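Local coordinates for hypothetical protein TT1561 (PDB 1UF3) that is of unknown function but binds calcium and is probably a phosphoesterase of the calcineurin-like metallophosphoesterase superfamily, at residues V5-G16 against A33-P44; P181-Q191 against W200-E211. One frame throughout, in Å; residues are numbered along the deposited sequence.

Contact 1 (V5-G16 against A33-P44). With CA (calcium ion), chain S.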
loop_
_atom_site.group_PDB
_atom_site.type_symbol
_atom_site.label_atom_id
_atom_site.label_comp_id
_atom_site.label_asym_id
_atom_site.label_seq_id
_atom_site.Cartn_x
_atom_site.Cartn_y
_atom_site.Cartn_z
ATOM N N VAL A 5 6.985 -2.764 13.964
ATOM C CA VAL A 5 8.418 -2.787 13.729
ATOM C C VAL A 5 8.969 -4.211 13.853
ATOM O O VAL A 5 8.821 -4.830 14.900
ATOM C CB VAL A 5 9.145 -1.938 14.759
ATOM C CG1 VAL A 5 10.672 -2.135 14.599
ATOM C CG2 VAL A 5 8.741 -0.479 14.601
ATOM N N ARG A 6 9.589 -4.717 12.790
ATOM C CA ARG A 6 10.203 -6.037 12.817
ATOM C C ARG A 6 11.702 -5.918 12.526
ATOM O O ARG A 6 12.511 -6.589 13.168
ATOM C CB ARG A 6 9.579 -6.993 11.785
ATOM C CG ARG A 6 10.284 -8.371 11.787
ATOM C CD ARG A 6 9.537 -9.494 11.027
ATOM N NE ARG A 6 10.394 -10.675 10.908
ATOM C CZ ARG A 6 10.223 -11.673 10.040
ATOM N NH1 ARG A 6 9.202 -11.667 9.192
ATOM N NH2 ARG A 6 11.122 -12.659 9.981
ATOM N N TYR A 7 12.056 -5.066 11.560
ATOM C CA TYR A 7 13.443 -4.858 11.174
ATOM C C TYR A 7 13.936 -3.482 11.559
ATOM O O TYR A 7 13.268 -2.476 11.308
ATOM C CB TYR A 7 13.607 -5.061 9.669
ATOM C CG TYR A 7 13.228 -6.445 9.250
ATOM C CD1 TYR A 7 11.911 -6.750 8.876
ATOM C CD2 TYR A 7 14.161 -7.486 9.325
ATOM C CE1 TYR A 7 11.537 -8.057 8.592
ATOM C CE2 TYR A 7 13.793 -8.797 9.055
ATOM C CZ TYR A 7 12.475 -9.078 8.691
ATOM O OH TYR A 7 12.108 -10.380 8.470
ATOM N N ILE A 8 15.106 -3.443 12.180
ATOM C CA ILE A 8 15.693 -2.190 12.611
ATOM C C ILE A 8 17.067 -1.991 11.996
ATOM O O ILE A 8 17.946 -2.867 12.121
ATOM C CB ILE A 8 15.846 -2.160 14.114
ATOM C CG1 ILE A 8 14.484 -2.301 14.799
ATOM C CG2 ILE A 8 16.521 -0.897 14.544
ATOM C CD1 ILE A 8 14.659 -2.611 16.266
ATOM N N LEU A 9 17.243 -0.853 11.317
ATOM C CA LEU A 9 18.529 -0.483 10.720
ATOM C C LEU A 9 19.283 0.212 11.866
ATOM O O LEU A 9 18.786 1.184 12.467
ATOM C CB LEU A 9 18.300 0.474 9.543
ATOM C CG LEU A 9 19.514 0.918 8.733
ATOM C CD1 LEU A 9 20.212 -0.300 8.158
ATOM C CD2 LEU A 9 19.050 1.865 7.608
ATOM N N ALA A 10 20.463 -0.301 12.194
ATOM C CA ALA A 10 21.235 0.227 13.315
ATOM C C ALA A 10 22.737 0.431 13.069
ATOM O O ALA A 10 23.329 -0.213 12.214
ATOM C CB ALA A 10 21.041 -0.687 14.517
ATOM N N THR A 11 23.325 1.326 13.849
ATOM C CA THR A 11 24.743 1.647 13.750
ATOM C C THR A 11 25.078 2.547 14.922
ATOM O O THR A 11 24.173 3.021 15.645
ATOM C CB THR A 11 25.072 2.396 12.438
ATOM O OG1 THR A 11 26.490 2.466 12.280
ATOM C CG2 THR A 11 24.528 3.827 12.480
ATOM N N SER A 12 26.374 2.793 15.112
ATOM C CA SER A 12 26.834 3.640 16.209
ATOM C C SER A 12 28.025 4.515 15.825
ATOM O O SER A 12 28.602 4.383 14.758
ATOM C CB SER A 12 27.260 2.775 17.392
ATOM O OG SER A 12 28.400 2.004 17.015
ATOM N N ASN A 13 28.363 5.422 16.722
ATOM C CA ASN A 13 29.516 6.290 16.565
ATOM C C ASN A 13 29.855 6.811 15.171
ATOM O O ASN A 13 30.964 6.616 14.703
ATOM C CB ASN A 13 30.734 5.551 17.133
ATOM C CG ASN A 13 31.884 6.477 17.436
ATOM O OD1 ASN A 13 31.788 7.334 18.321
ATOM N ND2 ASN A 13 32.985 6.313 16.701
ATOM N N PRO A 14 28.910 7.474 14.483
ATOM C CA PRO A 14 29.219 7.996 13.142
ATOM C C PRO A 14 30.307 9.105 13.148
ATOM O O PRO A 14 30.931 9.382 12.122
ATOM C CB PRO A 14 27.863 8.510 12.648
ATOM C CG PRO A 14 27.140 8.878 13.938
ATOM C CD PRO A 14 27.495 7.705 14.828
HETATM N N MSE A 15 30.514 9.729 14.302
HETATM C CA MSE A 15 31.510 10.784 14.483
HETATM C C MSE A 15 31.534 11.893 13.419
HETATM O O MSE A 15 32.598 12.229 12.878
HETATM C CB MSE A 15 32.919 10.164 14.609
HETATM C CG MSE A 15 33.239 9.520 15.960
HETATM SE SE MSE A 15 33.564 10.749 17.389
HETATM C CE MSE A 15 35.371 11.277 16.861
ATOM N N GLY A 16 30.368 12.458 13.116
ATOM C CA GLY A 16 30.296 13.546 12.153
ATOM C C GLY A 16 30.464 13.213 10.687
ATOM O O GLY A 16 30.465 14.119 9.847
ATOM N N ALA A 33 13.676 -1.648 6.126
ATOM C CA ALA A 33 13.722 -1.351 7.563
ATOM C C ALA A 33 12.454 -0.648 8.024
ATOM O O ALA A 33 11.898 0.183 7.285
ATOM C CB ALA A 33 14.907 -0.475 7.864
ATOM N N ASP A 34 12.026 -0.949 9.251
ATOM C CA ASP A 34 10.824 -0.349 9.831
ATOM C C ASP A 34 11.169 0.765 10.777
ATOM O O ASP A 34 10.335 1.632 11.074
ATOM C CB ASP A 34 10.008 -1.397 10.565
ATOM C CG ASP A 34 9.733 -2.585 9.702
ATOM O OD1 ASP A 34 9.240 -2.375 8.566
ATOM O OD2 ASP A 34 10.046 -3.715 10.141
ATOM N N ALA A 35 12.410 0.736 11.256
ATOM C CA ALA A 35 12.887 1.753 12.157
ATOM C C ALA A 35 14.417 1.888 12.073
ATOM O O ALA A 35 15.085 1.070 11.434
ATOM C CB ALA A 35 12.467 1.426 13.543
ATOM N N ILE A 36 14.949 2.927 12.711
ATOM C CA ILE A 36 16.379 3.174 12.733
ATOM C C ILE A 36 16.748 3.455 14.177
ATOM O O ILE A 36 16.017 4.151 14.893
ATOM C CB ILE A 36 16.763 4.429 11.910
ATOM C CG1 ILE A 36 16.632 4.153 10.416
ATOM C CG2 ILE A 36 18.154 4.898 12.306
ATOM C CD1 ILE A 36 16.795 5.382 9.512
ATOM N N ALA A 37 17.862 2.887 14.622
ATOM C CA ALA A 37 18.339 3.133 15.969
ATOM C C ALA A 37 19.788 3.565 15.801
ATOM O O ALA A 37 20.566 2.898 15.117
ATOM C CB ALA A 37 18.241 1.880 16.817
ATOM N N LEU A 38 20.155 4.689 16.403
ATOM C CA LEU A 38 21.519 5.174 16.241
ATOM C C LEU A 38 22.146 5.624 17.561
ATOM O O LEU A 38 21.588 6.444 18.304
ATOM C CB LEU A 38 21.526 6.292 15.191
ATOM C CG LEU A 38 22.872 6.837 14.707
ATOM C CD1 LEU A 38 22.727 7.625 13.375
ATOM C CD2 LEU A 38 23.423 7.685 15.815
ATOM N N ILE A 39 23.309 5.040 17.845
ATOM C CA ILE A 39 24.064 5.292 19.063
ATOM C C ILE A 39 25.217 6.253 18.777
ATOM O O ILE A 39 25.884 6.106 17.763
ATOM C CB ILE A 39 24.671 3.966 19.614
ATOM C CG1 ILE A 39 23.586 2.887 19.770
ATOM C CG2 ILE A 39 25.297 4.218 20.964
ATOM C CD1 ILE A 39 22.581 3.181 20.884
ATOM N N GLY A 40 25.461 7.217 19.669
ATOM C CA GLY A 40 26.552 8.165 19.451
ATOM C C GLY A 40 27.924 7.488 19.484
ATOM O O GLY A 40 28.001 6.270 19.601
ATOM N N ASN A 41 29.016 8.245 19.379
ATOM C CA ASN A 41 29.006 9.701 19.231
ATOM C C ASN A 41 28.439 10.107 17.885
ATOM O O ASN A 41 28.895 9.639 16.848
ATOM C CB ASN A 41 30.442 10.266 19.331
ATOM C CG ASN A 41 31.148 9.861 20.607
ATOM O OD1 ASN A 41 30.724 10.210 21.709
ATOM N ND2 ASN A 41 32.243 9.116 20.464
ATOM N N LEU A 42 27.433 10.974 17.889
ATOM C CA LEU A 42 26.887 11.428 16.619
ATOM C C LEU A 42 27.933 12.338 15.975
ATOM O O LEU A 42 28.189 12.265 14.779
ATOM C CB LEU A 42 25.607 12.247 16.827
ATOM C CG LEU A 42 24.279 11.550 17.161
ATOM C CD1 LEU A 42 24.364 10.826 18.495
ATOM C CD2 LEU A 42 23.176 12.619 17.202
HETATM N N MSE A 43 28.533 13.179 16.813
HETATM C CA MSE A 43 29.524 14.188 16.412
HETATM C C MSE A 43 30.754 14.140 17.311
HETATM O O MSE A 43 30.672 13.689 18.459
HETATM C CB MSE A 43 28.929 15.592 16.606
HETATM C CG MSE A 43 27.899 16.029 15.613
HETATM SE SE MSE A 43 28.773 16.430 13.990
HETATM C CE MSE A 43 27.375 15.831 12.779
ATOM N N PRO A 44 31.905 14.632 16.814
ATOM C CA PRO A 44 33.128 14.652 17.622
ATOM C C PRO A 44 32.909 15.800 18.601
ATOM O O PRO A 44 32.089 16.685 18.343
ATOM C CB PRO A 44 34.217 15.016 16.612
ATOM C CG PRO A 44 33.639 14.610 15.296
ATOM C CD PRO A 44 32.190 15.009 15.424
HETATM CA CA CA S . 9.174 -2.827 6.438
HETATM O O HOH W 1 9.309 -0.283 6.157
HETATM O O HOH W 2 6.698 -2.770 6.560
HETATM O O HOH W 3 8.728 -2.226 4.184
#

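Contact 2 (P181-Q191 against W200-E211)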
loop_
_atom_site.group_PDB
_atom_site.type_symbol
_atom_site.label_atom_id
_atom_site.label_comp_id
_atom_site.label_asym_id
_atom_site.label_seq_id
_atom_site.Cartn_x
_atom_site.Cartn_y
_atom_site.Cartn_z
ATOM N N PRO A 181 15.374 -6.241 29.169
ATOM C CA PRO A 181 14.913 -5.752 27.872
ATOM C C PRO A 181 15.028 -6.822 26.833
ATOM O O PRO A 181 15.848 -7.738 26.951
ATOM C CB PRO A 181 15.853 -4.586 27.572
ATOM C CG PRO A 181 17.135 -4.980 28.337
ATOM C CD PRO A 181 16.565 -5.496 29.637
ATOM N N LEU A 182 14.208 -6.689 25.806
ATOM C CA LEU A 182 14.192 -7.593 24.697
ATOM C C LEU A 182 15.418 -7.399 23.815
ATOM O O LEU A 182 16.011 -8.371 23.345
ATOM C CB LEU A 182 12.949 -7.345 23.871
ATOM C CG LEU A 182 12.868 -8.183 22.614
ATOM C CD1 LEU A 182 12.567 -9.603 23.036
ATOM C CD2 LEU A 182 11.755 -7.653 21.692
ATOM N N LEU A 183 15.765 -6.141 23.554
ATOM C CA LEU A 183 16.927 -5.807 22.734
ATOM C C LEU A 183 17.704 -4.688 23.412
ATOM O O LEU A 183 17.129 -3.804 24.046
ATOM C CB LEU A 183 16.510 -5.372 21.323
ATOM C CG LEU A 183 17.515 -4.528 20.513
ATOM C CD1 LEU A 183 18.745 -5.384 20.109
ATOM C CD2 LEU A 183 16.834 -3.963 19.282
ATOM N N VAL A 184 19.026 -4.766 23.315
ATOM C CA VAL A 184 19.908 -3.755 23.878
ATOM C C VAL A 184 20.897 -3.451 22.758
ATOM O O VAL A 184 21.566 -4.362 22.232
ATOM C CB VAL A 184 20.701 -4.281 25.107
ATOM C CG1 VAL A 184 21.627 -3.165 25.665
ATOM C CG2 VAL A 184 19.747 -4.734 26.190
ATOM N N LEU A 185 20.959 -2.194 22.349
ATOM C CA LEU A 185 21.902 -1.797 21.306
ATOM C C LEU A 185 23.035 -0.991 21.969
ATOM O O LEU A 185 22.776 -0.102 22.789
ATOM C CB LEU A 185 21.198 -0.935 20.245
ATOM C CG LEU A 185 20.436 -1.678 19.137
ATOM C CD1 LEU A 185 19.576 -0.704 18.339
ATOM C CD2 LEU A 185 21.435 -2.355 18.202
ATOM N N VAL A 186 24.285 -1.304 21.645
ATOM C CA VAL A 186 25.399 -0.548 22.244
ATOM C C VAL A 186 26.412 -0.132 21.181
ATOM O O VAL A 186 26.469 -0.695 20.093
ATOM C CB VAL A 186 26.140 -1.370 23.364
ATOM C CG1 VAL A 186 25.206 -1.645 24.530
ATOM C CG2 VAL A 186 26.694 -2.676 22.781
ATOM N N ALA A 187 27.201 0.879 21.492
ATOM C CA ALA A 187 28.218 1.349 20.560
ATOM C C ALA A 187 29.374 0.349 20.461
ATOM O O ALA A 187 29.703 -0.334 21.422
ATOM C CB ALA A 187 28.760 2.711 21.025
ATOM N N GLY A 188 29.990 0.265 19.295
ATOM C CA GLY A 188 31.121 -0.631 19.158
ATOM C C GLY A 188 31.485 -0.919 17.721
ATOM O O GLY A 188 30.654 -0.769 16.824
ATOM N N LYS A 189 32.733 -1.335 17.510
ATOM C CA LYS A 189 33.229 -1.669 16.175
ATOM C C LYS A 189 33.133 -3.179 16.000
ATOM O O LYS A 189 33.377 -3.932 16.939
ATOM C CB LYS A 189 34.682 -1.196 16.005
ATOM C CG LYS A 189 34.830 0.327 15.987
ATOM C CD LYS A 189 36.287 0.774 15.849
ATOM C CE LYS A 189 37.081 0.488 17.117
ATOM N NZ LYS A 189 38.524 0.770 16.917
ATOM N N GLY A 190 32.759 -3.608 14.798
ATOM C CA GLY A 190 32.601 -5.025 14.516
ATOM C C GLY A 190 31.200 -5.477 14.887
ATOM O O GLY A 190 30.895 -5.636 16.078
ATOM N N GLN A 191 30.345 -5.689 13.890
ATOM C CA GLN A 191 28.979 -6.103 14.185
ATOM C C GLN A 191 29.007 -7.466 14.859
ATOM O O GLN A 191 29.712 -8.366 14.414
ATOM C CB GLN A 191 28.124 -6.188 12.913
ATOM C CG GLN A 191 28.135 -4.944 12.035
ATOM C CD GLN A 191 29.249 -4.985 11.000
ATOM O OE1 GLN A 191 30.393 -5.324 11.317
ATOM N NE2 GLN A 191 28.924 -4.644 9.769
ATOM N N TRP A 200 18.736 -9.737 24.191
ATOM C CA TRP A 200 19.561 -9.805 22.993
ATOM C C TRP A 200 20.401 -8.516 22.948
ATOM O O TRP A 200 19.864 -7.414 22.807
ATOM C CB TRP A 200 18.673 -9.902 21.754
ATOM C CG TRP A 200 19.401 -10.051 20.430
ATOM C CD1 TRP A 200 20.556 -10.752 20.200
ATOM C CD2 TRP A 200 18.961 -9.582 19.142
ATOM N NE1 TRP A 200 20.852 -10.757 18.866
ATOM C CE2 TRP A 200 19.892 -10.048 18.188
ATOM C CE3 TRP A 200 17.865 -8.823 18.705
ATOM C CZ2 TRP A 200 19.766 -9.786 16.829
ATOM C CZ3 TRP A 200 17.733 -8.560 17.326
ATOM C CH2 TRP A 200 18.676 -9.040 16.413
ATOM N N VAL A 201 21.713 -8.648 23.103
ATOM C CA VAL A 201 22.598 -7.484 23.074
ATOM C C VAL A 201 23.311 -7.436 21.740
ATOM O O VAL A 201 24.017 -8.378 21.347
ATOM C CB VAL A 201 23.628 -7.525 24.197
ATOM C CG1 VAL A 201 24.523 -6.281 24.131
ATOM C CG2 VAL A 201 22.929 -7.610 25.523
ATOM N N VAL A 202 23.116 -6.323 21.048
ATOM C CA VAL A 202 23.673 -6.117 19.727
ATOM C C VAL A 202 24.630 -4.933 19.620
ATOM O O VAL A 202 24.365 -3.842 20.139
ATOM C CB VAL A 202 22.538 -5.889 18.677
ATOM C CG1 VAL A 202 23.148 -5.570 17.298
ATOM C CG2 VAL A 202 21.608 -7.135 18.609
ATOM N N VAL A 203 25.753 -5.186 18.955
ATOM C CA VAL A 203 26.759 -4.173 18.662
ATOM C C VAL A 203 26.480 -4.073 17.173
ATOM O O VAL A 203 26.867 -4.940 16.389
ATOM C CB VAL A 203 28.194 -4.708 18.957
ATOM C CG1 VAL A 203 29.230 -3.773 18.393
ATOM C CG2 VAL A 203 28.385 -4.848 20.465
ATOM N N PRO A 204 25.748 -3.033 16.764
ATOM C CA PRO A 204 25.408 -2.865 15.355
ATOM C C PRO A 204 26.530 -2.493 14.416
ATOM O O PRO A 204 26.398 -2.649 13.209
ATOM C CB PRO A 204 24.308 -1.812 15.403
ATOM C CG PRO A 204 24.743 -0.948 16.529
ATOM C CD PRO A 204 25.134 -1.972 17.583
ATOM N N GLY A 205 27.634 -2.005 14.964
ATOM C CA GLY A 205 28.736 -1.604 14.109
ATOM C C GLY A 205 29.095 -0.141 14.313
ATOM O O GLY A 205 28.370 0.615 14.980
ATOM N N ASP A 206 30.218 0.264 13.725
ATOM C CA ASP A 206 30.700 1.630 13.842
ATOM C C ASP A 206 30.591 2.283 12.454
ATOM O O ASP A 206 31.299 1.874 11.516
ATOM C CB ASP A 206 32.162 1.595 14.323
ATOM C CG ASP A 206 32.683 2.951 14.677
ATOM O OD1 ASP A 206 32.466 3.863 13.872
ATOM O OD2 ASP A 206 33.296 3.104 15.750
ATOM N N LEU A 207 29.706 3.278 12.306
ATOM C CA LEU A 207 29.513 3.932 11.005
ATOM C C LEU A 207 30.760 4.701 10.546
ATOM O O LEU A 207 30.959 4.917 9.347
ATOM C CB LEU A 207 28.313 4.897 11.034
ATOM C CG LEU A 207 27.271 4.835 9.903
ATOM C CD1 LEU A 207 26.777 6.230 9.590
ATOM C CD2 LEU A 207 27.822 4.210 8.673
ATOM N N SER A 208 31.576 5.137 11.498
ATOM C CA SER A 208 32.815 5.839 11.158
ATOM C C SER A 208 33.708 4.850 10.406
ATOM O O SER A 208 34.598 5.249 9.665
ATOM C CB SER A 208 33.541 6.332 12.418
ATOM O OG SER A 208 34.208 5.268 13.077
ATOM N N GLU A 209 33.455 3.557 10.602
ATOM C CA GLU A 209 34.218 2.514 9.924
ATOM C C GLU A 209 33.347 1.976 8.804
ATOM O O GLU A 209 33.684 0.967 8.174
ATOM C CB GLU A 209 34.565 1.379 10.887
ATOM C CG GLU A 209 35.268 1.808 12.171
ATOM C CD GLU A 209 36.667 2.381 11.937
ATOM O OE1 GLU A 209 37.310 2.783 12.927
ATOM O OE2 GLU A 209 37.119 2.432 10.775
ATOM N N GLY A 210 32.221 2.660 8.576
ATOM C CA GLY A 210 31.278 2.282 7.539
ATOM C C GLY A 210 30.321 1.141 7.875
ATOM O O GLY A 210 29.486 0.779 7.052
ATOM N N GLU A 211 30.417 0.585 9.075
ATOM C CA GLU A 211 29.578 -0.563 9.442
ATOM C C GLU A 211 28.155 -0.293 9.961
ATOM O O GLU A 211 27.891 0.706 10.634
ATOM C CB GLU A 211 30.278 -1.410 10.506
ATOM C CG GLU A 211 31.780 -1.555 10.343
ATOM C CD GLU A 211 32.416 -2.203 11.558
ATOM O OE1 GLU A 211 32.050 -1.823 12.695
ATOM O OE2 GLU A 211 33.283 -3.090 11.380
#

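Contact 1 (V5-G16 against A33-P44)
Leu9 and Ile36 pair side by side where strands 7-12 and 35-39 run parallel, the first beta-alpha-beta crossover of the metallophosphoesterase fold, with helices 18-25 and 27-31 in the connection. The middle is tightly packed. Leu9 N gives its hydrogen to Ala35 O, and Leu9 O takes that of Ala37 N at 2.9 Å. On the face bearing Leu9, Thr11, Ile36 and Leu38 lies Phe24 of helix 18-25; on the other, Ile8 sets CG2 4.0 Å from Ala37 CB, the methyl lying anti to its backbone N and CG1 anti to the carbonyl carbon (chi1 -60°). Ser12 and Ile39 come closer still, CB to CB 3.6 Å.

The two ends are more polar and partly open to solvent. Beyond the strands, where Asn13 and Met15 are partly exposed, the bent selenomethionine side chain of Met15 rests its SE 3.7 Å from Asn41 CB and carries CE on to the ring of Pro44. Asn13 and Asn41 point the same way with amide planes 68° apart; Asn13 OD1 accepts from Asn41 N at 3.1 Å and, weakly, from Asn41 ND2, just after the cis peptide between Gly40 and Asn41, while Asn41 OD1 is taken by Gln73 N. With an alanine in place of Asn13, Asn41 N and ND2 would probably lose the acceptor they share, and the turn after strand 35-39 would be less firmly held.

At the opposite end, water-bound calcium meets the carboxylate of partly exposed Asp34. Gly32 O of the same chain and Met1 N of the second subunit also bind this metal. Asp34 OD1 reaches calcium at 2.2 Å, while Asp34 OD2 accepts from Arg6 N and Tyr7 N, which approach from opposite faces of the carboxylate plane; the Tyr7 N bond is 2.8 Å long and nearly straight, at 176°.

Contact 2 (P181-Q191 against W200-E211)
Leu183 lays its CD1 against two side chains of the neighbouring strand, 3.7 Å from Val202 CG2 and 3.8 Å from Trp200 CE3; its CG, anti to the backbone N (chi1 159°), carries that methyl toward the partner strand. Val202 CG2 in turn sits over the centre of one face of the Trp200 indole. Leu185 continues this face, its CD2 against Val202 CB and the ring of Pro204. Leu215 of strand 211-216 covers the group formed by Leu183, Trp200 and Val202. On the reverse face Val184 CB meets Val201 CG2 at 4.0 Å.

Between these faces the backbones bond in parallel register: Val184 N to Trp200 O, Val202 N to Val184 O at 2.8 Å and 177°, and Val186 N to Val202 O. Farther along, Val186 CG2 and Val203 CG2 touch at 3.6 Å before the chains turn, and Val203 CG1 lies so near Gly188 that a side chain there would collide with it.

Glu211 fixes the turns that follow. Its OE1 accepts from Gly190 N at 2.8 Å, on the syn side, and from Asp206 N through the anti lone pair, so one carboxylate oxygen ties both segments. Lys189 runs its aliphatic part beside Asp206, CG 3.2 Å from OD2, while its NZ stays 4.6 Å from Glu209 OE1, short of a salt bridge. The pairing of strands 183-186 and 199-203, joined by the short strand 192-196, belongs to the second sheet of the metallophosphoesterase beta-sandwich.

How the contacts relate
From the N terminus, strand 7-12 leads through two helices to strand 35-39, where contact 1 closes its loop inside the six-stranded sheet. The chain then builds the rest of that sheet's parallel half and much of the other sheet before reaching 181-191. Contact 2 closes a second, shorter loop through strand 192-196, so the two loops follow in series and neither encloses the other. In space they meet at the C-terminal end of strand 7-12: Ser12 OG lies 2.5 Å from Gly205 O and Thr11 OG1 lies 2.8 Å from Glu211 O, both probable hydrogen bonds. Glu211 opens strand 211-216, which pairs antiparallel with strand 7-12 and brings the chain from contact 2 back into the first sheet.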